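Local coordinates for sensor protein (Shewanella oneidensis, PDB 3LIC) that probably senses an extracellular signal through its PDC-fold region and relays it across the membrane to its own cytoplasmic histidine kinase part, at residues E174-A179 against L183-D188; A244-V249 against R255-V260; Q26-H31 against V165-D170; D170-Q175 against L192-D197. All coordinates share one frame; numbering follows the deposited sequence.

Interaction 1: residues E174-A179 against L183-D188; sequences EQLGIA and LVVLDD
The branched end of L176 is the bump in this contact, and the hollow it fills lies between L183 and V185 on one face of strand 183-186. One methyl does the work: L176 CD2 stands 3.9 Å from L183 CD2, and the same methyl is 4.2 Å from V185 CG2. The two leucines cross at about a right angle, so the L176 methyl rests against the forked end of L183, whose second branch, CD1, is 4.1 Å from L176 CD2. L183 presents that fork because its CG stands anti to the backbone N (chi1 173°), which carries the branches out from the strand. Nearer the root of L183, I178 comes across at a right angle in its turn, with CG2 lying 4.2 Å from L183 CB. L183 is thus touched at its end by one residue and at its base by another.

What sets L176 and I178 on the same partner is the way helix 172-176 ends. G177, with positive phi, is the C-prime residue of a Schellman motif, in which I178 N pairs with P173 O and G177 N makes a weak bond, 3.3 Å, to E174 O. L25 of helix 2-46 packs on both L176 and V185 and helps to close the hollow. The polar part of the turn also looks to that helix: L176 O accepts from S21 OG and R24 NH1. The side chains that meet across the segments are all apolar, which implies that the fit depends on shape rather than on polar pairing, while the Schellman turn places L176 and I178 on the strand.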
# COMPACT_ATOMS: atom_id res chain seq x y z
N GLU A 174 -11.25 5.44 -3.13
CA GLU A 174 -12.52 4.88 -2.77
C GLU A 174 -12.51 4.13 -1.42
O GLU A 174 -13.47 4.24 -0.63
CB GLU A 174 -12.99 3.93 -3.86
CG GLU A 174 -14.15 3.11 -3.31
CD GLU A 174 -14.78 2.25 -4.37
OE1 GLU A 174 -14.04 1.82 -5.31
OE2 GLU A 174 -16.01 1.99 -4.25
N GLN A 175 -11.47 3.32 -1.14
CA GLN A 175 -11.49 2.59 0.09
C GLN A 175 -11.40 3.57 1.28
O GLN A 175 -11.93 3.30 2.37
CB GLN A 175 -10.33 1.57 0.11
CG GLN A 175 -10.67 0.33 -0.66
CD GLN A 175 -9.45 -0.44 -1.02
OE1 GLN A 175 -8.40 0.15 -1.31
NE2 GLN A 175 -9.56 -1.78 -1.01
N LEU A 176 -10.75 4.73 1.05
CA LEU A 176 -10.54 5.78 2.06
C LEU A 176 -11.65 6.84 2.06
O LEU A 176 -11.83 7.52 3.08
CB LEU A 176 -9.20 6.49 1.86
CG LEU A 176 -8.03 5.84 2.64
CD1 LEU A 176 -8.04 4.26 2.58
CD2 LEU A 176 -6.69 6.48 2.20
N GLY A 177 -12.39 6.95 0.96
CA GLY A 177 -13.59 7.79 0.93
C GLY A 177 -13.23 9.24 0.64
O GLY A 177 -13.80 10.12 1.23
N ILE A 178 -12.26 9.46 -0.25
CA ILE A 178 -11.68 10.73 -0.58
C ILE A 178 -11.47 10.71 -2.11
O ILE A 178 -11.01 9.68 -2.72
CB ILE A 178 -10.26 10.92 0.10
CG1 ILE A 178 -10.31 10.70 1.61
CG2 ILE A 178 -9.79 12.32 -0.03
CD1 ILE A 178 -11.25 11.72 2.39
N ALA A 179 -11.77 11.83 -2.76
CA ALA A 179 -11.63 11.93 -4.19
C ALA A 179 -10.15 11.77 -4.52
O ALA A 179 -9.33 12.30 -3.84
CB ALA A 179 -12.18 13.27 -4.68
N LEU A 183 -6.03 13.38 -2.33
CA LEU A 183 -5.48 12.42 -1.39
C LEU A 183 -4.02 12.28 -1.62
O LEU A 183 -3.60 12.07 -2.79
CB LEU A 183 -6.15 11.03 -1.56
CG LEU A 183 -5.60 9.84 -0.78
CD1 LEU A 183 -5.80 10.17 0.71
CD2 LEU A 183 -6.33 8.45 -1.11
N VAL A 184 -3.23 12.38 -0.54
CA VAL A 184 -1.89 11.87 -0.60
C VAL A 184 -1.71 10.91 0.59
O VAL A 184 -2.26 11.14 1.66
CB VAL A 184 -0.81 13.02 -0.56
CG1 VAL A 184 0.61 12.47 -0.33
CG2 VAL A 184 -0.84 13.75 -1.82
N VAL A 185 -0.98 9.83 0.39
CA VAL A 185 -0.61 8.93 1.47
C VAL A 185 0.90 8.84 1.47
O VAL A 185 1.53 8.67 0.41
CB VAL A 185 -1.21 7.49 1.32
CG1 VAL A 185 -0.86 6.65 2.59
CG2 VAL A 185 -2.71 7.50 1.16
N LEU A 186 1.49 8.97 2.63
CA LEU A 186 2.94 8.93 2.76
C LEU A 186 3.23 7.80 3.73
O LEU A 186 2.46 7.58 4.63
CB LEU A 186 3.39 10.23 3.40
CG LEU A 186 3.12 11.52 2.66
CD1 LEU A 186 3.59 12.72 3.57
CD2 LEU A 186 3.92 11.45 1.34
N ASP A 187 4.31 7.05 3.54
CA ASP A 187 4.72 6.11 4.53
C ASP A 187 5.36 6.85 5.76
O ASP A 187 5.31 8.06 5.85
CB ASP A 187 5.68 5.08 3.94
CG ASP A 187 7.06 5.64 3.68
OD1 ASP A 187 7.39 6.76 4.10
OD2 ASP A 187 7.85 4.95 3.03
N ASP A 188 5.94 6.11 6.69
CA ASP A 188 6.46 6.69 7.93
C ASP A 188 7.73 7.48 7.65
O ASP A 188 8.13 8.31 8.46
CB ASP A 188 6.77 5.59 8.94
CG ASP A 188 7.61 4.49 8.33
OD1 ASP A 188 7.17 3.87 7.34
OD2 ASP A 188 8.73 4.28 8.81

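Interaction 2: residues A244-V249 against R255-V260; sequences ASVAEV and RVVVMV
S245 with V258, and A247 with V256, form the two hydrogen-bonded pairs of this antiparallel hairpin. Each is closed by a reciprocal couple of backbone bonds: S245 N to V258 O at 2.8 Å and V258 N to S245 O at 2.9 Å, then A247 N to V256 O and V256 N to A247 O, both 2.8 Å. The non-hydrogen-bonded pairs A244-M259, V246-V257 and E248-R255 alternate with them, and CA-H...O contacts such as A244 CA to V258 O, 3.1 Å, fill the intervals.

Beyond the backbone, R255 is the main polar side chain. Its chain bends at chi2 (72°) and chi3 (48°), and its guanidinium is gripped by backbone oxygens, NH2 by D187 O and NH1 by L224 O. E248 has the opposite charge, yet its OE1 stays 4.7 Å from R255 NE and the flat groups are turned 71° apart, so any attraction is at a distance. On the other face S245 OG bonds to Q231 NE2 and S18 OG.

Packing completes the hairpin. V246 and R255 lie side by side, with CG1 of V246 3.3 Å from CG of R255, an unusually close approach of methyl and methylene whose exact length is doubtful. Along the same face A244 CB meets CB of selenomethionine M259 at 3.9 Å. Chemically, then, backbone bonds fix the register, while apolar side chains serve the helices on the two faces: F220 of helix 218-226 covers A244, V246 and V257, and on the other face A247, V256 and V258 lie on helix 2-46.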
# COMPACT_ATOMS: atom_id res chain seq x y z
N ALA A 244 -4.72 21.96 3.69
CA ALA A 244 -4.40 20.51 3.82
C ALA A 244 -4.47 20.11 5.27
O ALA A 244 -4.22 20.92 6.19
CB ALA A 244 -3.05 20.21 3.29
N SER A 245 -4.81 18.85 5.49
CA SER A 245 -4.84 18.31 6.80
C SER A 245 -4.17 16.96 6.75
O SER A 245 -4.50 16.14 5.90
CB SER A 245 -6.28 18.17 7.27
OG SER A 245 -6.33 17.63 8.55
N VAL A 246 -3.25 16.73 7.69
CA VAL A 246 -2.42 15.55 7.75
C VAL A 246 -2.90 14.79 8.95
O VAL A 246 -3.03 15.36 10.02
CB VAL A 246 -0.96 15.96 8.04
CG1 VAL A 246 -0.03 14.71 8.27
CG2 VAL A 246 -0.42 16.88 6.96
N ALA A 247 -3.15 13.48 8.81
CA ALA A 247 -3.50 12.64 9.94
C ALA A 247 -2.55 11.46 9.92
O ALA A 247 -2.15 10.98 8.86
CB ALA A 247 -4.91 12.17 9.85
N GLU A 248 -2.22 10.98 11.11
CA GLU A 248 -1.35 9.84 11.24
C GLU A 248 -2.10 8.48 11.31
O GLU A 248 -3.20 8.36 11.86
CB GLU A 248 -0.46 10.04 12.45
CG GLU A 248 0.53 8.93 12.58
CD GLU A 248 1.76 9.37 13.33
OE1 GLU A 248 2.70 9.84 12.65
OE2 GLU A 248 1.76 9.25 14.57
N VAL A 249 -1.53 7.46 10.67
CA VAL A 249 -2.01 6.08 10.90
C VAL A 249 -1.34 5.44 12.15
O VAL A 249 -0.10 5.35 12.25
CB VAL A 249 -1.74 5.26 9.68
CG1 VAL A 249 -2.22 3.84 9.89
CG2 VAL A 249 -2.40 5.88 8.49
N ARG A 255 1.07 8.55 6.96
CA ARG A 255 0.22 9.75 6.92
C ARG A 255 -0.83 9.78 5.79
O ARG A 255 -0.57 9.41 4.64
CB ARG A 255 1.07 11.01 6.77
CG ARG A 255 1.43 11.71 8.10
CD ARG A 255 2.46 10.94 8.90
NE ARG A 255 3.62 10.50 8.11
CZ ARG A 255 4.66 11.26 7.79
NH1 ARG A 255 4.69 12.53 8.15
NH2 ARG A 255 5.67 10.74 7.09
N VAL A 256 -2.00 10.31 6.10
CA VAL A 256 -2.97 10.56 5.08
C VAL A 256 -3.05 12.05 5.04
O VAL A 256 -3.18 12.68 6.09
CB VAL A 256 -4.32 9.99 5.47
CG1 VAL A 256 -5.42 10.56 4.58
CG2 VAL A 256 -4.26 8.44 5.35
N VAL A 257 -2.94 12.61 3.84
CA VAL A 257 -3.10 14.04 3.66
C VAL A 257 -4.34 14.33 2.82
O VAL A 257 -4.45 13.82 1.71
CB VAL A 257 -1.89 14.63 2.90
CG1 VAL A 257 -2.02 16.18 2.77
CG2 VAL A 257 -0.58 14.21 3.57
N VAL A 258 -5.27 15.12 3.35
CA VAL A 258 -6.42 15.61 2.56
C VAL A 258 -6.19 17.10 2.25
O VAL A 258 -5.90 17.90 3.13
CB VAL A 258 -7.75 15.47 3.34
CG1 VAL A 258 -8.94 15.99 2.49
CG2 VAL A 258 -7.97 14.00 3.80
N MSE A 259 -6.29 17.46 0.99
CA MSE A 259 -5.98 18.82 0.55
C MSE A 259 -6.99 19.16 -0.52
O MSE A 259 -7.30 18.31 -1.37
CB MSE A 259 -4.58 18.88 -0.02
CG MSE A 259 -4.44 18.12 -1.28
SE MSE A 259 -2.62 17.39 -1.53
CE MSE A 259 -2.98 15.60 -0.89
N VAL A 260 -7.54 20.38 -0.47
CA VAL A 260 -8.48 20.86 -1.50
C VAL A 260 -8.06 22.29 -1.90
O VAL A 260 -7.61 23.06 -1.06
CB VAL A 260 -9.92 20.84 -0.96
CG1 VAL A 260 -10.97 21.21 -2.06
CG2 VAL A 260 -10.24 19.50 -0.30

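Interaction 3: residues Q26-H31 against V165-D170; sequences QFLLEH and VDLALD. With EDO (1,2-ethanediol), chain B.
The helix-covered face of a PDC-fold sheet is where L28 and L29 of the long helix 2-46 meet L167 of strand 161-168. A single methyl, L167 CD1, serves both helix residues. L28 and L167 reach toward each other tip to tip, with L28 CG 4.1 Å from that methyl, whereas L29 comes in at a slant and brings its CD2 to 3.8 Å from L167 CD1. L28 CG stands anti to its own backbone N (chi1 176°), and this swings the side chain from the helix flank toward the strand. W132 packs on both L29 and L167 and widens the apolar layer, while L28 also touches L172 and Q175 of the neighbouring helix.

Strand alternation turns the preceding residue, D166, to the opposite face, where a 1,2-ethanediol molecule, probably from the crystallisation liquor, is held. Its O2 donates to D166 OD1 at 2.7 Å, and T164 OG1 and Y136 OH bind the diol as well. Y93 OH is a second partner of D166 OD1, so that oxygen is gripped twice. The position is consistent with the ligand pocket of other PDC sensors, although the natural signal is not known from this structure. With an alanine at D166, the diol O2 and the Y93 hydroxyl would probably both be left without this acceptor, and the diol would be held less firmly.

One turn apart on the helix, the amide of Q26 bridges to E30: NE2 donates 3.0 Å to OE2, which lies in the amide plane, but it approaches that oxygen from 42° above the carboxylate plane.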
# COMPACT_ATOMS: atom_id res chain seq x y z
N GLN A 26 -6.16 2.63 8.15
CA GLN A 26 -5.68 1.75 9.21
C GLN A 26 -6.33 0.35 9.24
O GLN A 26 -5.64 -0.67 9.33
CB GLN A 26 -5.91 2.40 10.59
CG GLN A 26 -5.24 1.64 11.78
CD GLN A 26 -5.80 2.09 13.13
OE1 GLN A 26 -6.44 3.13 13.24
NE2 GLN A 26 -5.57 1.28 14.15
N PHE A 27 -7.67 0.32 9.20
CA PHE A 27 -8.35 -0.94 9.21
C PHE A 27 -8.05 -1.78 7.91
O PHE A 27 -7.91 -2.98 8.00
CB PHE A 27 -9.86 -0.74 9.55
CG PHE A 27 -10.07 -0.36 11.00
CD1 PHE A 27 -9.88 -1.31 12.02
CD2 PHE A 27 -10.45 0.92 11.36
CE1 PHE A 27 -10.04 -0.96 13.36
CE2 PHE A 27 -10.59 1.27 12.68
CZ PHE A 27 -10.38 0.32 13.69
N LEU A 28 -7.85 -1.13 6.76
CA LEU A 28 -7.52 -1.79 5.53
C LEU A 28 -6.15 -2.47 5.63
O LEU A 28 -6.00 -3.62 5.23
CB LEU A 28 -7.48 -0.76 4.41
CG LEU A 28 -7.03 -1.28 3.02
CD1 LEU A 28 -7.92 -2.45 2.55
CD2 LEU A 28 -7.03 -0.19 1.99
N LEU A 29 -5.17 -1.76 6.21
CA LEU A 29 -3.79 -2.25 6.24
C LEU A 29 -3.66 -3.31 7.31
O LEU A 29 -2.98 -4.33 7.13
CB LEU A 29 -2.82 -1.06 6.51
CG LEU A 29 -2.71 0.07 5.45
CD1 LEU A 29 -1.80 1.22 5.95
CD2 LEU A 29 -2.16 -0.45 4.13
N GLU A 30 -4.39 -3.15 8.42
CA GLU A 30 -4.36 -4.17 9.43
C GLU A 30 -5.08 -5.44 8.96
O GLU A 30 -4.66 -6.55 9.33
CB GLU A 30 -4.93 -3.68 10.77
CG GLU A 30 -4.11 -2.51 11.32
CD GLU A 30 -4.68 -1.94 12.63
OE1 GLU A 30 -5.83 -2.30 12.96
OE2 GLU A 30 -3.99 -1.13 13.31
N HIS A 31 -6.19 -5.29 8.20
CA HIS A 31 -6.86 -6.47 7.63
C HIS A 31 -5.89 -7.28 6.71
O HIS A 31 -5.79 -8.48 6.77
CB HIS A 31 -8.12 -6.02 6.86
CG HIS A 31 -8.88 -7.15 6.26
ND1 HIS A 31 -9.67 -7.01 5.12
CD2 HIS A 31 -8.95 -8.45 6.60
CE1 HIS A 31 -10.20 -8.18 4.80
NE2 HIS A 31 -9.78 -9.07 5.70
N VAL A 165 0.01 -10.10 0.30
CA VAL A 165 -1.29 -9.56 -0.13
C VAL A 165 -0.89 -8.26 -0.86
O VAL A 165 0.01 -7.52 -0.39
CB VAL A 165 -2.30 -9.31 1.07
CG1 VAL A 165 -3.60 -8.76 0.62
CG2 VAL A 165 -2.72 -10.64 1.68
N ASP A 166 -1.47 -8.03 -2.04
CA ASP A 166 -1.30 -6.79 -2.81
C ASP A 166 -2.53 -5.91 -2.65
O ASP A 166 -3.69 -6.40 -2.71
CB ASP A 166 -1.12 -7.08 -4.33
CG ASP A 166 0.11 -7.94 -4.63
OD1 ASP A 166 0.14 -8.55 -5.72
OD2 ASP A 166 1.04 -7.97 -3.77
N LEU A 167 -2.28 -4.61 -2.50
CA LEU A 167 -3.35 -3.64 -2.49
C LEU A 167 -3.13 -2.70 -3.69
O LEU A 167 -2.10 -2.06 -3.79
CB LEU A 167 -3.32 -2.82 -1.20
CG LEU A 167 -3.53 -3.56 0.13
CD1 LEU A 167 -3.52 -2.45 1.22
CD2 LEU A 167 -4.87 -4.33 0.16
N ALA A 168 -4.11 -2.62 -4.59
CA ALA A 168 -3.96 -1.81 -5.81
C ALA A 168 -4.05 -0.32 -5.42
O ALA A 168 -5.02 0.08 -4.75
CB ALA A 168 -5.06 -2.16 -6.82
N LEU A 169 -3.09 0.51 -5.82
CA LEU A 169 -3.19 1.90 -5.39
C LEU A 169 -4.37 2.61 -5.95
O LEU A 169 -4.91 3.50 -5.28
CB LEU A 169 -1.96 2.74 -5.76
CG LEU A 169 -0.59 2.24 -5.33
CD1 LEU A 169 0.39 3.38 -5.60
CD2 LEU A 169 -0.48 1.81 -3.93
N ASP A 170 -4.75 2.30 -7.20
CA ASP A 170 -5.94 2.99 -7.78
C ASP A 170 -7.18 2.89 -6.90
O ASP A 170 -8.08 3.73 -6.98
CB ASP A 170 -6.28 2.49 -9.20
CG ASP A 170 -5.27 3.02 -10.26
OD1 ASP A 170 -4.47 3.96 -9.95
OD2 ASP A 170 -5.26 2.48 -11.40
C1 EDO B . 3.62 -10.06 -5.09
O1 EDO B . 2.49 -10.20 -4.19
C2 EDO B . 3.18 -9.80 -6.53
O2 EDO B . 2.63 -8.47 -6.63

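Interaction 4: residues D170-Q175 against L192-D197; sequences DRLPEQ and LIFHSD
F194 lays the far end of its ring against P173, at the point where a classic beta bulge sets both I193 and F194 opposite V185 in a PDC-type sheet. The closest approach is between P173 CG and F194 CZ, 3.4 Å, and P173 CD also nears the ring, 4.0 Å from F194 CE1. The two side chains cross at about a right angle. F194 CG is anti to the backbone N (chi1 -177°), which extends the ring toward the start of helix 172-176 and brings it up to the proline.

L172 serves the base of the same side chain. It slides past F194 in the opposite direction, and its CD1 settles 4.0 Å from F194 CB; the same methyl lies 4.3 Å from I193 CG2, so one branch of L172 touches both bulge residues. Beyond these segments L183 and V185 pack on F194, and L28 of helix 2-46 packs on L172. Loss of the ring to an alanine here is likely to open a gap beside P173 and leave the short helix less firmly seated on the edge strand.

Four residues apart, R171 and Q175 also meet: Q175 NE2, which bonds to D71 OD1, lies 3.9 Å above the centre of the R171 guanidinium plane.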
# COMPACT_ATOMS: atom_id res chain seq x y z
N ASP A 170 -4.75 2.30 -7.20
CA ASP A 170 -5.94 2.99 -7.78
C ASP A 170 -7.18 2.89 -6.90
O ASP A 170 -8.08 3.73 -6.98
CB ASP A 170 -6.28 2.49 -9.20
CG ASP A 170 -5.27 3.02 -10.26
OD1 ASP A 170 -4.47 3.96 -9.95
OD2 ASP A 170 -5.26 2.48 -11.40
N ARG A 171 -7.23 1.89 -6.04
CA ARG A 171 -8.43 1.75 -5.19
C ARG A 171 -8.43 2.52 -3.88
O ARG A 171 -9.48 2.63 -3.24
CB ARG A 171 -8.69 0.28 -4.91
CG ARG A 171 -9.07 -0.45 -6.15
CD ARG A 171 -9.46 -1.88 -5.85
NE ARG A 171 -10.67 -1.83 -5.02
CZ ARG A 171 -11.21 -2.91 -4.44
NH1 ARG A 171 -10.65 -4.11 -4.61
NH2 ARG A 171 -12.31 -2.78 -3.71
N LEU A 172 -7.27 2.98 -3.43
CA LEU A 172 -7.20 3.61 -2.10
C LEU A 172 -8.18 4.74 -1.91
O LEU A 172 -8.77 4.83 -0.84
CB LEU A 172 -5.79 4.13 -1.77
CG LEU A 172 -4.74 3.05 -1.60
CD1 LEU A 172 -3.36 3.70 -1.39
CD2 LEU A 172 -5.16 2.14 -0.39
N PRO A 173 -8.36 5.64 -2.89
CA PRO A 173 -9.29 6.77 -2.68
C PRO A 173 -10.71 6.37 -2.35
O PRO A 173 -11.34 6.89 -1.42
CB PRO A 173 -9.29 7.46 -4.06
CG PRO A 173 -7.86 7.09 -4.68
CD PRO A 173 -7.80 5.64 -4.27
N GLU A 174 -11.25 5.44 -3.13
CA GLU A 174 -12.52 4.88 -2.77
C GLU A 174 -12.51 4.13 -1.42
O GLU A 174 -13.47 4.24 -0.63
CB GLU A 174 -12.99 3.93 -3.86
CG GLU A 174 -14.15 3.11 -3.31
CD GLU A 174 -14.78 2.25 -4.37
OE1 GLU A 174 -14.04 1.82 -5.31
OE2 GLU A 174 -16.01 1.99 -4.25
N GLN A 175 -11.47 3.32 -1.14
CA GLN A 175 -11.49 2.59 0.09
C GLN A 175 -11.40 3.57 1.28
O GLN A 175 -11.93 3.30 2.37
CB GLN A 175 -10.33 1.57 0.11
CG GLN A 175 -10.67 0.33 -0.66
CD GLN A 175 -9.45 -0.44 -1.02
OE1 GLN A 175 -8.40 0.15 -1.31
NE2 GLN A 175 -9.56 -1.78 -1.01
N LEU A 192 6.20 8.78 -0.90
CA LEU A 192 4.86 8.72 -1.50
C LEU A 192 4.34 7.30 -1.60
O LEU A 192 4.97 6.44 -2.18
CB LEU A 192 4.92 9.32 -2.89
CG LEU A 192 3.99 10.38 -3.43
CD1 LEU A 192 3.49 11.34 -2.38
CD2 LEU A 192 4.76 11.11 -4.53
N ILE A 193 3.19 7.04 -1.01
CA ILE A 193 2.48 5.79 -1.25
C ILE A 193 1.43 6.07 -2.31
O ILE A 193 1.31 5.34 -3.25
CB ILE A 193 1.75 5.35 0.00
CG1 ILE A 193 2.72 5.02 1.16
CG2 ILE A 193 0.81 4.19 -0.31
CD1 ILE A 193 3.34 3.75 1.05
N PHE A 194 0.64 7.11 -2.12
CA PHE A 194 -0.43 7.46 -3.05
C PHE A 194 -0.36 8.94 -3.45
O PHE A 194 -0.22 9.79 -2.58
CB PHE A 194 -1.86 7.20 -2.49
CG PHE A 194 -2.94 7.49 -3.52
CD1 PHE A 194 -3.25 6.56 -4.49
CD2 PHE A 194 -3.50 8.74 -3.63
CE1 PHE A 194 -4.14 6.82 -5.49
CE2 PHE A 194 -4.40 9.02 -4.64
CZ PHE A 194 -4.73 8.05 -5.58
N HIS A 195 -0.45 9.21 -4.76
CA HIS A 195 -0.65 10.54 -5.37
C HIS A 195 -1.47 10.30 -6.65
O HIS A 195 -1.27 9.28 -7.37
CB HIS A 195 0.70 11.17 -5.77
CG HIS A 195 0.60 12.62 -6.16
ND1 HIS A 195 0.97 13.65 -5.31
CD2 HIS A 195 0.13 13.22 -7.29
CE1 HIS A 195 0.73 14.81 -5.90
NE2 HIS A 195 0.21 14.58 -7.09
N SER A 196 -2.39 11.21 -6.96
CA SER A 196 -3.11 11.22 -8.25
C SER A 196 -2.20 10.94 -9.44
O SER A 196 -2.53 10.13 -10.30
CB SER A 196 -3.73 12.59 -8.49
OG SER A 196 -5.01 12.59 -7.93
N ASP A 197 -1.10 11.67 -9.53
CA ASP A 197 -0.14 11.47 -10.60
C ASP A 197 0.78 10.27 -10.33
O ASP A 197 1.60 10.28 -9.40
CB ASP A 197 0.70 12.73 -10.80
CG ASP A 197 1.65 12.61 -11.97
OD1 ASP A 197 1.35 11.81 -12.90
OD2 ASP A 197 2.69 13.30 -11.98

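Overall arrangement
Helix 172-176 is common to two of the contacts: interactions 1 and 4 share E174 and Q175, with centres about 5 Å apart, and apply successive parts of the helix to neighbouring strands joined by V185 O to I193 N, 2.7 Å. Interaction 2 continues that five-stranded sheet, about 8 Å between centres from interaction 1, through V184 O to V257 N, also 2.7 Å. Interaction 3 belongs to the other, six-stranded sheet, yet L169 O lies 3.4 Å from F194 CE1 of interaction 4, and L28 CD2 is 3.8 Å from L172 CD2. Strand 161-168, which holds the ethanediol, is followed in the chain by helix 172-176, packed on the second sheet.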